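Local atomic coordinates of lantibiotic dehydratase (Microbispora corallina, PDB entry 5EHK), a protein that probably dehydrates serine and threonine residues of the NAI-107 precursor peptide, using glutamyl-tRNA to activate the hydroxyl groups before glutamate is eliminated. Residues Lys1019-Asp1022 / Gly1026-Leu1029; Leu981-Asp986 / Ala994-Ser999; Val953-Ala958 / Arg1094-Leu1099; Asp832-Asp837 / Val891-Gln896. One frame throughout, in Å; residues are numbered along the deposited sequence.

How the contacts relate
Contact 3 is a buried helix crossing in the helical part of the C-terminal region, and a helix-linking turn (contact 1) and a strand-helix contact (contact 2) lean on it. It joins helices 950-965 and 1090-1109, far apart in sequence, and the chain running between them contains contacts 1 and 2. Contact 1 touches it where Ile1021 CD1 packs 3.6 Å from Ala955 CB. Contact 2 touches it where Met997 CE lies 3.5 Å from Leu1097 O. Contacts 1 and 2 do not meet, their nearest atoms being about 7 Å apart. Contact 4 belongs to a separate sheet-and-helix unit, with its centre about 28 Å from that of contact 3. All four lie in the C-terminal dehydratase region, probably the glutamate-eliminating part.

Contact 1: residues Lys1019-Asp1022 / Gly1026-Leu1029; sequences KLID and GWPL
Trp1027 is drawn against the 1019-1022 segment at both its backbone and its ring, and here the packing is close. Its N donates to Asp1022 O over 2.8 Å, with a bent N-H...O angle of 139°. The same carbonyl group lies over one face of the indole, Asp1022 C standing 4.0 Å above the ring plane and offset toward the rim. Leu1020 O comes to the six-membered ring at its edge, 3.4 Å from Trp1027 CZ3. Ile1021 CG2 runs alongside, 4.0 Å from Trp1027 CH2, and Ile956 of helix 950-965 adds an outer wall. The hydrogen bond spans residues i and i+5, which defines a pi-turn, and it closes the link between helix 1014-1020 and helix 1028-1032. Gly1026 and Trp1027 both adopt left-handed backbone angles, swinging the chain round into the second helix, while Asp1022 OD1 accepts from Gly1025 N within the turn. Asp1022 and Leu1020 are buried too: Asp1022 OD2 lies 3.6 Å from Pro1028 CD and also forms a weak, long ion pair with Arg1111, and Leu1020 CD1 meets Leu1029 CD2 at 4.0 Å. The solvent side belongs to Lys1019, Pro1028 and the partly exposed Leu1029. There Leu1029 CD1 rests 3.6 Å from Lys1019 CB, although Leu1029 CB comes within 3.3 Å of Lys1019 O.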
loop_
_atom_site.group_PDB
_atom_site.type_symbol
_atom_site.label_atom_id
_atom_site.label_comp_id
_atom_site.label_asym_id
_atom_site.label_seq_id
_atom_site.Cartn_x
_atom_site.Cartn_y
_atom_site.Cartn_z
ATOM N N LYS A 1019 38.247 1.121 25.354
ATOM C CA LYS A 1019 38.578 1.624 26.685
ATOM C C LYS A 1019 37.354 1.708 27.586
ATOM O O LYS A 1019 37.443 1.471 28.791
ATOM C CB LYS A 1019 39.255 2.995 26.578
ATOM C CG LYS A 1019 40.664 2.972 25.974
ATOM C CD LYS A 1019 41.138 4.389 25.657
ATOM C CE LYS A 1019 41.174 5.277 26.902
ATOM N NZ LYS A 1019 41.667 6.650 26.581
ATOM N N LEU A 1020 36.216 2.045 26.987
ATOM C CA LEU A 1020 34.955 2.193 27.716
ATOM C C LEU A 1020 34.309 0.832 28.017
ATOM O O LEU A 1020 33.991 0.523 29.167
ATOM C CB LEU A 1020 33.987 3.087 26.933
ATOM C CG LEU A 1020 32.684 3.526 27.598
ATOM C CD1 LEU A 1020 32.991 4.443 28.743
ATOM C CD2 LEU A 1020 31.770 4.213 26.605
ATOM N N ILE A 1021 34.113 0.027 26.980
ATOM C CA ILE A 1021 33.395 -1.227 27.119
ATOM C C ILE A 1021 34.365 -2.377 27.323
ATOM O O ILE A 1021 34.724 -3.063 26.371
ATOM C CB ILE A 1021 32.496 -1.485 25.885
ATOM C CG1 ILE A 1021 31.601 -0.271 25.615
ATOM C CG2 ILE A 1021 31.640 -2.730 26.074
ATOM C CD1 ILE A 1021 31.062 -0.238 24.220
ATOM N N ASP A 1022 34.760 -2.591 28.578
ATOM C CA ASP A 1022 35.796 -3.571 28.934
ATOM C C ASP A 1022 35.415 -4.415 30.157
ATOM O O ASP A 1022 35.978 -4.258 31.252
ATOM C CB ASP A 1022 37.133 -2.848 29.174
ATOM C CG ASP A 1022 38.301 -3.804 29.447
ATOM O OD1 ASP A 1022 38.179 -5.030 29.181
ATOM O OD2 ASP A 1022 39.344 -3.304 29.937
ATOM N N GLY A 1026 37.573 -5.785 33.892
ATOM C CA GLY A 1026 37.049 -5.315 35.169
ATOM C C GLY A 1026 36.403 -3.931 35.119
ATOM O O GLY A 1026 36.076 -3.359 36.167
ATOM N N TRP A 1027 36.192 -3.419 33.899
ATOM C CA TRP A 1027 35.530 -2.131 33.658
ATOM C C TRP A 1027 36.289 -0.944 34.246
ATOM O O TRP A 1027 35.693 -0.126 34.966
ATOM C CB TRP A 1027 34.098 -2.113 34.239
ATOM C CG TRP A 1027 33.059 -2.991 33.552
ATOM C CD1 TRP A 1027 32.537 -4.172 34.017
ATOM C CD2 TRP A 1027 32.405 -2.730 32.306
ATOM N NE1 TRP A 1027 31.613 -4.664 33.127
ATOM C CE2 TRP A 1027 31.512 -3.798 32.069
ATOM C CE3 TRP A 1027 32.500 -1.709 31.358
ATOM C CZ2 TRP A 1027 30.715 -3.867 30.926
ATOM C CZ3 TRP A 1027 31.710 -1.780 30.222
ATOM C CH2 TRP A 1027 30.831 -2.850 30.015
ATOM N N PRO A 1028 37.593 -0.821 33.927
ATOM C CA PRO A 1028 38.447 0.104 34.694
ATOM C C PRO A 1028 38.072 1.572 34.474
ATOM O O PRO A 1028 37.883 2.318 35.437
ATOM C CB PRO A 1028 39.868 -0.198 34.171
ATOM C CG PRO A 1028 39.695 -1.258 33.044
ATOM C CD PRO A 1028 38.243 -1.256 32.676
ATOM N N LEU A 1029 37.948 1.965 33.211
ATOM C CA LEU A 1029 37.619 3.335 32.874
ATOM C C LEU A 1029 36.271 3.740 33.469
ATOM O O LEU A 1029 36.129 4.845 33.995
ATOM C CB LEU A 1029 37.635 3.513 31.364
ATOM C CG LEU A 1029 37.648 4.940 30.834
ATOM C CD1 LEU A 1029 38.279 4.964 29.437
ATOM C CD2 LEU A 1029 36.244 5.550 30.809
#

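Contact 2: residues Leu981-Asp986 / Ala994-Ser999; sequences LQWAPD and AAWMSS
Leu981 begins the contact, its CD1 reaching over Ser998 to lie 4.0 Å from CB and 3.8 Å from the backbone O of that serine. It stands at the entrance to strand 982-983, the second arm of a small beta hairpin with strand 975-976, after which the chain returns through helix 992-997 to pack against the hairpin. Two residues on, Trp983 makes the main contribution. A chi1 of 158° extends the indole from the strand toward the helix, where CH2 rests 4.1 Å from Ala995 CB. The ring edge is aimed at the Ala995 carbonyl, but the model places the two too close together for that spacing to be trusted. Beyond Ala995 lies Trp996, whose six-membered ring is centred 5.8 Å from that of Trp983. The planes differ by only 30° yet are slid so far apart that they barely overlap. Leu1071 of helix 1068-1085 touches both indoles. Further along, Pro985 folds back on its own segment and sets CD 3.9 Å above one face of the Trp983 ring. On the helix side, Ser998 OG donates to Ala994 O at 2.6 Å and is also bonded to Gln1105 NE2.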
loop_
_atom_site.group_PDB
_atom_site.type_symbol
_atom_site.label_atom_id
_atom_site.label_comp_id
_atom_site.label_asym_id
_atom_site.label_seq_id
_atom_site.Cartn_x
_atom_site.Cartn_y
_atom_site.Cartn_z
ATOM N N LEU A 981 31.582 -16.147 10.604
ATOM C CA LEU A 981 32.451 -16.441 11.742
ATOM C C LEU A 981 32.288 -17.913 12.088
ATOM O O LEU A 981 31.195 -18.472 11.998
ATOM C CB LEU A 981 32.100 -15.562 12.949
ATOM C CG LEU A 981 33.140 -15.217 14.029
ATOM C CD1 LEU A 981 32.645 -14.058 14.890
ATOM C CD2 LEU A 981 33.496 -16.415 14.916
ATOM N N GLN A 982 33.384 -18.553 12.462
ATOM C CA GLN A 982 33.314 -19.937 12.869
ATOM C C GLN A 982 33.172 -19.960 14.375
ATOM O O GLN A 982 34.154 -20.084 15.110
ATOM C CB GLN A 982 34.580 -20.672 12.419
ATOM C CG GLN A 982 34.691 -20.784 10.899
ATOM C CD GLN A 982 33.447 -21.386 10.277
ATOM O OE1 GLN A 982 32.942 -22.415 10.733
ATOM N NE2 GLN A 982 32.934 -20.735 9.240
ATOM N N TRP A 983 31.931 -19.792 14.822
ATOM C CA TRP A 983 31.643 -19.723 16.241
ATOM C C TRP A 983 32.119 -20.992 16.925
ATOM O O TRP A 983 31.742 -22.095 16.537
ATOM C CB TRP A 983 30.151 -19.509 16.477
ATOM C CG TRP A 983 29.701 -19.951 17.836
ATOM C CD1 TRP A 983 29.095 -21.135 18.155
ATOM C CD2 TRP A 983 29.834 -19.230 19.059
ATOM N NE1 TRP A 983 28.833 -21.191 19.501
ATOM C CE2 TRP A 983 29.274 -20.034 20.082
ATOM C CE3 TRP A 983 30.363 -17.987 19.391
ATOM C CZ2 TRP A 983 29.232 -19.632 21.408
ATOM C CZ3 TRP A 983 30.322 -17.594 20.700
ATOM C CH2 TRP A 983 29.760 -18.409 21.700
ATOM N N ALA A 984 32.963 -20.819 17.933
ATOM C CA ALA A 984 33.564 -21.933 18.647
ATOM C C ALA A 984 33.959 -21.499 20.056
ATOM O O ALA A 984 34.809 -20.619 20.218
ATOM C CB ALA A 984 34.778 -22.442 17.889
ATOM N N PRO A 985 33.333 -22.110 21.079
ATOM C CA PRO A 985 33.621 -21.844 22.491
ATOM C C PRO A 985 35.102 -21.773 22.851
ATOM O O PRO A 985 35.469 -20.854 23.579
ATOM C CB PRO A 985 32.964 -23.028 23.198
ATOM C CG PRO A 985 31.786 -23.340 22.355
ATOM C CD PRO A 985 32.155 -22.982 20.924
ATOM N N ASP A 986 35.932 -22.671 22.319
ATOM C CA ASP A 986 37.352 -22.742 22.705
ATOM C C ASP A 986 38.175 -21.524 22.249
ATOM O O ASP A 986 39.266 -21.266 22.764
ATOM C CB ASP A 986 38.001 -24.038 22.204
ATOM C CG ASP A 986 36.980 -25.110 21.827
ATOM O OD1 ASP A 986 36.015 -24.786 21.088
ATOM O OD2 ASP A 986 37.150 -26.278 22.264
ATOM N N ALA A 994 33.096 -11.656 25.071
ATOM C CA ALA A 994 33.466 -11.775 23.663
ATOM C C ALA A 994 32.774 -12.986 23.033
ATOM O O ALA A 994 32.377 -12.939 21.867
ATOM C CB ALA A 994 34.976 -11.823 23.484
ATOM N N ALA A 995 32.656 -14.062 23.807
ATOM C CA ALA A 995 31.957 -15.272 23.367
ATOM C C ALA A 995 30.606 -14.898 22.804
ATOM O O ALA A 995 30.388 -14.949 21.600
ATOM C CB ALA A 995 31.781 -16.247 24.524
ATOM N N TRP A 996 29.714 -14.466 23.686
ATOM C CA TRP A 996 28.351 -14.130 23.289
ATOM C C TRP A 996 28.234 -12.943 22.318
ATOM O O TRP A 996 27.483 -13.016 21.346
ATOM C CB TRP A 996 27.492 -13.920 24.528
ATOM C CG TRP A 996 27.465 -15.119 25.396
ATOM C CD1 TRP A 996 27.919 -15.219 26.683
ATOM C CD2 TRP A 996 26.951 -16.406 25.050
ATOM N NE1 TRP A 996 27.723 -16.494 27.153
ATOM C CE2 TRP A 996 27.131 -17.242 26.168
ATOM C CE3 TRP A 996 26.358 -16.931 23.904
ATOM C CZ2 TRP A 996 26.738 -18.571 26.172
ATOM C CZ3 TRP A 996 25.974 -18.246 23.909
ATOM C CH2 TRP A 996 26.161 -19.054 25.035
ATOM N N MET A 997 28.992 -11.876 22.542
ATOM C CA MET A 997 28.924 -10.743 21.632
ATOM C C MET A 997 29.340 -11.128 20.205
ATOM O O MET A 997 29.022 -10.420 19.254
ATOM C CB MET A 997 29.781 -9.572 22.129
ATOM C CG MET A 997 29.268 -8.905 23.392
ATOM S SD MET A 997 27.522 -8.448 23.320
ATOM C CE MET A 997 27.452 -7.365 21.894
ATOM N N SER A 998 30.027 -12.252 20.037
ATOM C CA SER A 998 30.463 -12.636 18.698
ATOM C C SER A 998 29.339 -13.263 17.882
ATOM O O SER A 998 29.404 -13.287 16.642
ATOM C CB SER A 998 31.706 -13.532 18.724
ATOM O OG SER A 998 32.815 -12.850 19.285
ATOM N N SER A 999 28.322 -13.781 18.574
ATOM C CA SER A 999 27.203 -14.459 17.910
ATOM C C SER A 999 26.206 -13.420 17.397
ATOM O O SER A 999 25.162 -13.743 16.821
ATOM C CB SER A 999 26.486 -15.387 18.880
ATOM O OG SER A 999 26.024 -14.650 19.992
#

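Contact 3: residues Val953-Ala958 / Arg1094-Leu1099; sequences VTAISA and RSVLGL
Val1096 pushes its CG1 methyl into the turn of Thr954 and Ala955, lying 3.7 Å from Thr954 CG2 and 3.6 Å from Ala955 N. This branch is trans to the valine's own backbone N (chi1 -179°), which carries it out toward the facing helix. The side chains of Thr954 and Val1096 cross at about a right angle. Thr954 turns its methyl to Val1096 while OG1 bonds to Leu950 O in its own helix. One turn on, Ala958 CB meets Leu1097 CD2 at 3.7 Å. Leu1097 leaves its helix away from the partner, and its end then swings back to make this touch, flanked by Cys1082 of helix 1068-1085. Ala955 shows its small CB alongside Val1096, 4.1 Å from Val1096 O. These residues form a helix-helix crossing in the bundle of the C-terminal region, with the axes of the two short segments 8.6 Å apart and a signed crossing angle of -61°. Every touching residue is buried, and no hydrogen bond passes between the segments. Cohesion therefore rests on dispersion and the exclusion of water, the alanines at 955 and 958 keeping the first helix slim where the branched side chains of the second approach.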
loop_
_atom_site.group_PDB
_atom_site.type_symbol
_atom_site.label_atom_id
_atom_site.label_comp_id
_atom_site.label_asym_id
_atom_site.label_seq_id
_atom_site.Cartn_x
_atom_site.Cartn_y
_atom_site.Cartn_z
ATOM N N VAL A 953 25.204 3.466 27.418
ATOM C CA VAL A 953 24.757 2.658 28.546
ATOM C C VAL A 953 24.157 1.346 28.037
ATOM O O VAL A 953 24.243 0.327 28.719
ATOM C CB VAL A 953 23.788 3.411 29.481
ATOM C CG1 VAL A 953 24.357 4.790 29.818
ATOM C CG2 VAL A 953 22.421 3.542 28.848
ATOM N N THR A 954 23.585 1.364 26.829
ATOM C CA THR A 954 23.040 0.144 26.226
ATOM C C THR A 954 24.152 -0.814 25.807
ATOM O O THR A 954 24.052 -2.023 26.037
ATOM C CB THR A 954 22.072 0.432 25.066
ATOM O OG1 THR A 954 20.994 1.244 25.547
ATOM C CG2 THR A 954 21.467 -0.868 24.512
ATOM N N ALA A 955 25.202 -0.274 25.192
ATOM C CA ALA A 955 26.391 -1.062 24.873
ATOM C C ALA A 955 26.970 -1.651 26.161
ATOM O O ALA A 955 27.245 -2.848 26.248
ATOM C CB ALA A 955 27.429 -0.186 24.201
ATOM N N ILE A 956 27.104 -0.804 27.174
ATOM C CA ILE A 956 27.540 -1.244 28.478
ATOM C C ILE A 956 26.632 -2.349 28.982
ATOM O O ILE A 956 27.108 -3.366 29.466
ATOM C CB ILE A 956 27.552 -0.079 29.470
ATOM C CG1 ILE A 956 28.557 0.978 29.028
ATOM C CG2 ILE A 956 27.863 -0.553 30.876
ATOM C CD1 ILE A 956 28.481 2.244 29.858
ATOM N N SER A 957 25.326 -2.174 28.818
ATOM C CA SER A 957 24.366 -3.165 29.298
ATOM C C SER A 957 24.464 -4.483 28.515
ATOM O O SER A 957 24.414 -5.555 29.109
ATOM C CB SER A 957 22.942 -2.609 29.278
ATOM O OG SER A 957 22.071 -3.378 30.083
ATOM N N ALA A 958 24.650 -4.418 27.202
ATOM C CA ALA A 958 24.831 -5.650 26.433
ATOM C C ALA A 958 26.045 -6.437 26.901
ATOM O O ALA A 958 25.949 -7.639 27.190
ATOM C CB ALA A 958 24.951 -5.363 24.990
ATOM N N ARG A 1094 21.485 -2.901 15.869
ATOM C CA ARG A 1094 22.681 -3.457 15.240
ATOM C C ARG A 1094 23.916 -2.586 15.453
ATOM O O ARG A 1094 25.009 -3.110 15.642
ATOM C CB ARG A 1094 22.452 -3.723 13.760
ATOM C CG ARG A 1094 22.261 -5.172 13.446
ATOM C CD ARG A 1094 21.104 -5.373 12.474
ATOM N NE ARG A 1094 21.076 -4.311 11.481
ATOM C CZ ARG A 1094 19.993 -3.963 10.804
ATOM N NH1 ARG A 1094 18.856 -4.604 11.021
ATOM N NH2 ARG A 1094 20.053 -2.975 9.920
ATOM N N SER A 1095 23.750 -1.267 15.405
ATOM C CA SER A 1095 24.865 -0.377 15.698
ATOM C C SER A 1095 25.316 -0.568 17.136
ATOM O O SER A 1095 26.466 -0.938 17.387
ATOM C CB SER A 1095 24.492 1.081 15.464
ATOM O OG SER A 1095 24.011 1.258 14.142
ATOM N N VAL A 1096 24.391 -0.365 18.074
ATOM C CA VAL A 1096 24.727 -0.415 19.486
ATOM C C VAL A 1096 25.328 -1.767 19.847
ATOM O O VAL A 1096 26.270 -1.824 20.649
ATOM C CB VAL A 1096 23.509 -0.116 20.392
ATOM C CG1 VAL A 1096 23.918 -0.162 21.857
ATOM C CG2 VAL A 1096 22.943 1.251 20.072
ATOM N N LEU A 1097 24.829 -2.849 19.247
ATOM C CA LEU A 1097 25.428 -4.153 19.542
ATOM C C LEU A 1097 26.805 -4.269 18.907
ATOM O O LEU A 1097 27.696 -4.907 19.461
ATOM C CB LEU A 1097 24.533 -5.335 19.154
ATOM C CG LEU A 1097 23.398 -5.732 20.114
ATOM C CD1 LEU A 1097 22.711 -6.994 19.626
ATOM C CD2 LEU A 1097 23.863 -5.916 21.534
ATOM N N GLY A 1098 26.965 -3.652 17.741
ATOM C CA GLY A 1098 28.243 -3.613 17.053
ATOM C C GLY A 1098 29.321 -3.006 17.927
ATOM O O GLY A 1098 30.355 -3.631 18.161
ATOM N N LEU A 1099 29.076 -1.781 18.390
ATOM C CA LEU A 1099 29.981 -1.086 19.296
ATOM C C LEU A 1099 30.523 -2.010 20.368
ATOM O O LEU A 1099 31.726 -2.069 20.598
ATOM C CB LEU A 1099 29.300 0.112 19.967
ATOM C CG LEU A 1099 29.196 1.483 19.294
ATOM C CD1 LEU A 1099 28.066 1.577 18.292
ATOM C CD2 LEU A 1099 29.011 2.521 20.372
#

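Contact 4: residues Asp832-Asp837 / Val891-Gln896; sequences DDFLRD and VEWQRQ
Phe834 and Trp893 approach each other obliquely, CZ of the phenyl ring 3.7 Å from CE3 of the indole. The planes of the two six-membered rings stand at 87°, with centroids 5.5 Å apart. Phe834 CG lies opposite the backbone N about the first side-chain bond (chi1 -168°), and this sends the ring out from the flank of its helix to Trp893, whose CB points toward the partner helix, the two side chains crossing at about a right angle. A third flat group, the guanidinium of Arg836, has Asp832 O 3.6 Å above one face and Asp833 OD1 in plane at its edge. There Arg836 NH2 donates 3.2 Å to Asp833 OD1 in a salt bridge that reaches the oxygen from above the carboxylate plane. The surrounding order of strands and helices, beta-alpha-beta-beta-alpha-beta with strands in the sequence 4-1-3-2, is that of a ferredoxin-like fold, its first helical leg split into helices 828-837 and 839-848. The aromatic pair spans the two legs, helix 828-837 in the first and helix 875-895 in the second, while Val841 and Leu842 pack on Trp893. The same two segments also face the second subunit: Asp833 OD2 bonds to Ser230 of that subunit, Gln894 OE1 to its Gln906, and its Pro812 packs on Val891 and Arg895. Arg942 of the same chain forms salt bridges with both Asp833 and Asp837.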
loop_
_atom_site.group_PDB
_atom_site.type_symbol
_atom_site.label_atom_id
_atom_site.label_comp_id
_atom_site.label_asym_id
_atom_site.label_seq_id
_atom_site.Cartn_x
_atom_site.Cartn_y
_atom_site.Cartn_z
ATOM N N ASP A 832 10.127 7.036 27.171
ATOM C CA ASP A 832 11.183 7.209 28.169
ATOM C C ASP A 832 10.758 7.985 29.414
ATOM O O ASP A 832 11.038 7.539 30.521
ATOM C CB ASP A 832 12.407 7.827 27.534
ATOM C CG ASP A 832 13.028 6.899 26.580
ATOM O OD1 ASP A 832 12.501 5.790 26.538
ATOM O OD2 ASP A 832 14.014 7.225 25.902
ATOM N N ASP A 833 10.053 9.104 29.243
ATOM C CA ASP A 833 9.505 9.842 30.397
ATOM C C ASP A 833 8.488 9.024 31.179
ATOM O O ASP A 833 8.508 9.022 32.412
ATOM C CB ASP A 833 8.862 11.183 30.002
ATOM C CG ASP A 833 9.881 12.310 29.880
ATOM O OD1 ASP A 833 10.989 12.171 30.459
ATOM O OD2 ASP A 833 9.590 13.311 29.177
ATOM N N PHE A 834 7.608 8.327 30.459
ATOM C CA PHE A 834 6.596 7.499 31.096
ATOM C C PHE A 834 7.278 6.400 31.945
ATOM O O PHE A 834 6.867 6.120 33.073
ATOM C CB PHE A 834 5.646 6.908 30.047
ATOM C CG PHE A 834 4.409 6.281 30.640
ATOM C CD1 PHE A 834 3.294 7.052 30.898
ATOM C CD2 PHE A 834 4.393 4.936 30.979
ATOM C CE1 PHE A 834 2.191 6.510 31.448
ATOM C CE2 PHE A 834 3.287 4.384 31.545
ATOM C CZ PHE A 834 2.172 5.174 31.788
ATOM N N LEU A 835 8.329 5.803 31.375
ATOM C CA LEU A 835 9.157 4.817 32.057
ATOM C C LEU A 835 9.885 5.359 33.288
ATOM O O LEU A 835 10.004 4.662 34.301
ATOM C CB LEU A 835 10.168 4.216 31.086
ATOM C CG LEU A 835 9.607 3.284 30.009
ATOM C CD1 LEU A 835 10.639 3.008 28.926
ATOM C CD2 LEU A 835 9.090 1.980 30.641
ATOM N N ARG A 836 10.385 6.587 33.200
ATOM C CA ARG A 836 11.081 7.205 34.331
ATOM C C ARG A 836 10.132 7.511 35.496
ATOM O O ARG A 836 10.438 7.217 36.652
ATOM C CB ARG A 836 11.837 8.466 33.879
ATOM C CG ARG A 836 13.088 8.160 33.043
ATOM C CD ARG A 836 13.946 9.378 32.757
ATOM N NE ARG A 836 13.503 10.088 31.562
ATOM C CZ ARG A 836 14.126 10.063 30.387
ATOM N NH1 ARG A 836 15.257 9.385 30.239
ATOM N NH2 ARG A 836 13.623 10.745 29.363
ATOM N N ASP A 837 8.961 8.047 35.166
ATOM C CA ASP A 837 8.056 8.618 36.140
ATOM C C ASP A 837 6.811 7.799 36.495
ATOM O O ASP A 837 6.399 7.789 37.644
ATOM C CB ASP A 837 7.582 9.982 35.633
ATOM C CG ASP A 837 8.717 10.949 35.381
ATOM O OD1 ASP A 837 9.780 10.846 36.022
ATOM O OD2 ASP A 837 8.530 11.840 34.542
ATOM N N VAL A 891 -6.313 6.141 34.275
ATOM C CA VAL A 891 -7.253 7.147 33.822
ATOM C C VAL A 891 -6.730 8.559 34.155
ATOM O O VAL A 891 -6.770 9.419 33.303
ATOM C CB VAL A 891 -8.645 6.942 34.435
ATOM C CG1 VAL A 891 -9.489 8.216 34.300
ATOM C CG2 VAL A 891 -9.327 5.728 33.821
ATOM N N GLU A 892 -6.188 8.790 35.351
ATOM C CA GLU A 892 -5.551 10.074 35.648
ATOM C C GLU A 892 -4.516 10.397 34.577
ATOM O O GLU A 892 -4.522 11.497 34.007
ATOM C CB GLU A 892 -4.832 10.104 37.013
ATOM C CG GLU A 892 -5.629 9.797 38.332
ATOM C CD GLU A 892 -4.678 9.519 39.524
ATOM O OE1 GLU A 892 -3.474 9.851 39.441
ATOM O OE2 GLU A 892 -5.089 8.856 40.503
ATOM N N TRP A 893 -3.627 9.441 34.303
ATOM C CA TRP A 893 -2.529 9.691 33.373
ATOM C C TRP A 893 -3.024 10.033 31.962
ATOM O O TRP A 893 -2.406 10.837 31.268
ATOM C CB TRP A 893 -1.548 8.518 33.352
ATOM C CG TRP A 893 -0.786 8.406 34.631
ATOM C CD1 TRP A 893 -0.625 9.383 35.558
ATOM C CD2 TRP A 893 -0.132 7.247 35.156
ATOM N NE1 TRP A 893 0.097 8.924 36.623
ATOM C CE2 TRP A 893 0.419 7.615 36.409
ATOM C CE3 TRP A 893 0.043 5.939 34.698
ATOM C CZ2 TRP A 893 1.134 6.721 37.213
ATOM C CZ3 TRP A 893 0.763 5.053 35.487
ATOM C CH2 TRP A 893 1.297 5.450 36.734
ATOM N N GLN A 894 -4.145 9.448 31.558
ATOM C CA GLN A 894 -4.767 9.797 30.290
ATOM C C GLN A 894 -5.256 11.271 30.271
ATOM O O GLN A 894 -4.919 12.038 29.353
ATOM C CB GLN A 894 -5.913 8.825 29.995
ATOM C CG GLN A 894 -6.557 8.980 28.653
ATOM C CD GLN A 894 -7.487 7.809 28.313
ATOM O OE1 GLN A 894 -7.348 6.704 28.841
ATOM N NE2 GLN A 894 -8.444 8.056 27.424
ATOM N N ARG A 895 -5.983 11.689 31.306
ATOM C CA ARG A 895 -6.420 13.078 31.407
ATOM C C ARG A 895 -5.253 14.067 31.339
ATOM O O ARG A 895 -5.378 15.132 30.729
ATOM C CB ARG A 895 -7.229 13.297 32.686
ATOM C CG ARG A 895 -8.505 12.478 32.763
ATOM C CD ARG A 895 -9.176 12.703 34.088
ATOM N NE ARG A 895 -9.267 14.131 34.381
ATOM C CZ ARG A 895 -9.923 14.650 35.415
ATOM N NH1 ARG A 895 -10.573 13.862 36.263
ATOM N NH2 ARG A 895 -9.948 15.962 35.593
ATOM N N GLN A 896 -4.134 13.721 31.968
ATOM C CA GLN A 896 -2.921 14.529 31.892
ATOM C C GLN A 896 -2.179 14.355 30.554
ATOM O O GLN A 896 -1.087 14.898 30.355
ATOM C CB GLN A 896 -2.013 14.200 33.088
ATOM C CG GLN A 896 -2.779 14.299 34.392
ATOM C CD GLN A 896 -2.059 13.797 35.653
ATOM O OE1 GLN A 896 -0.868 13.468 35.650
ATOM N NE2 GLN A 896 -2.812 13.729 36.749
#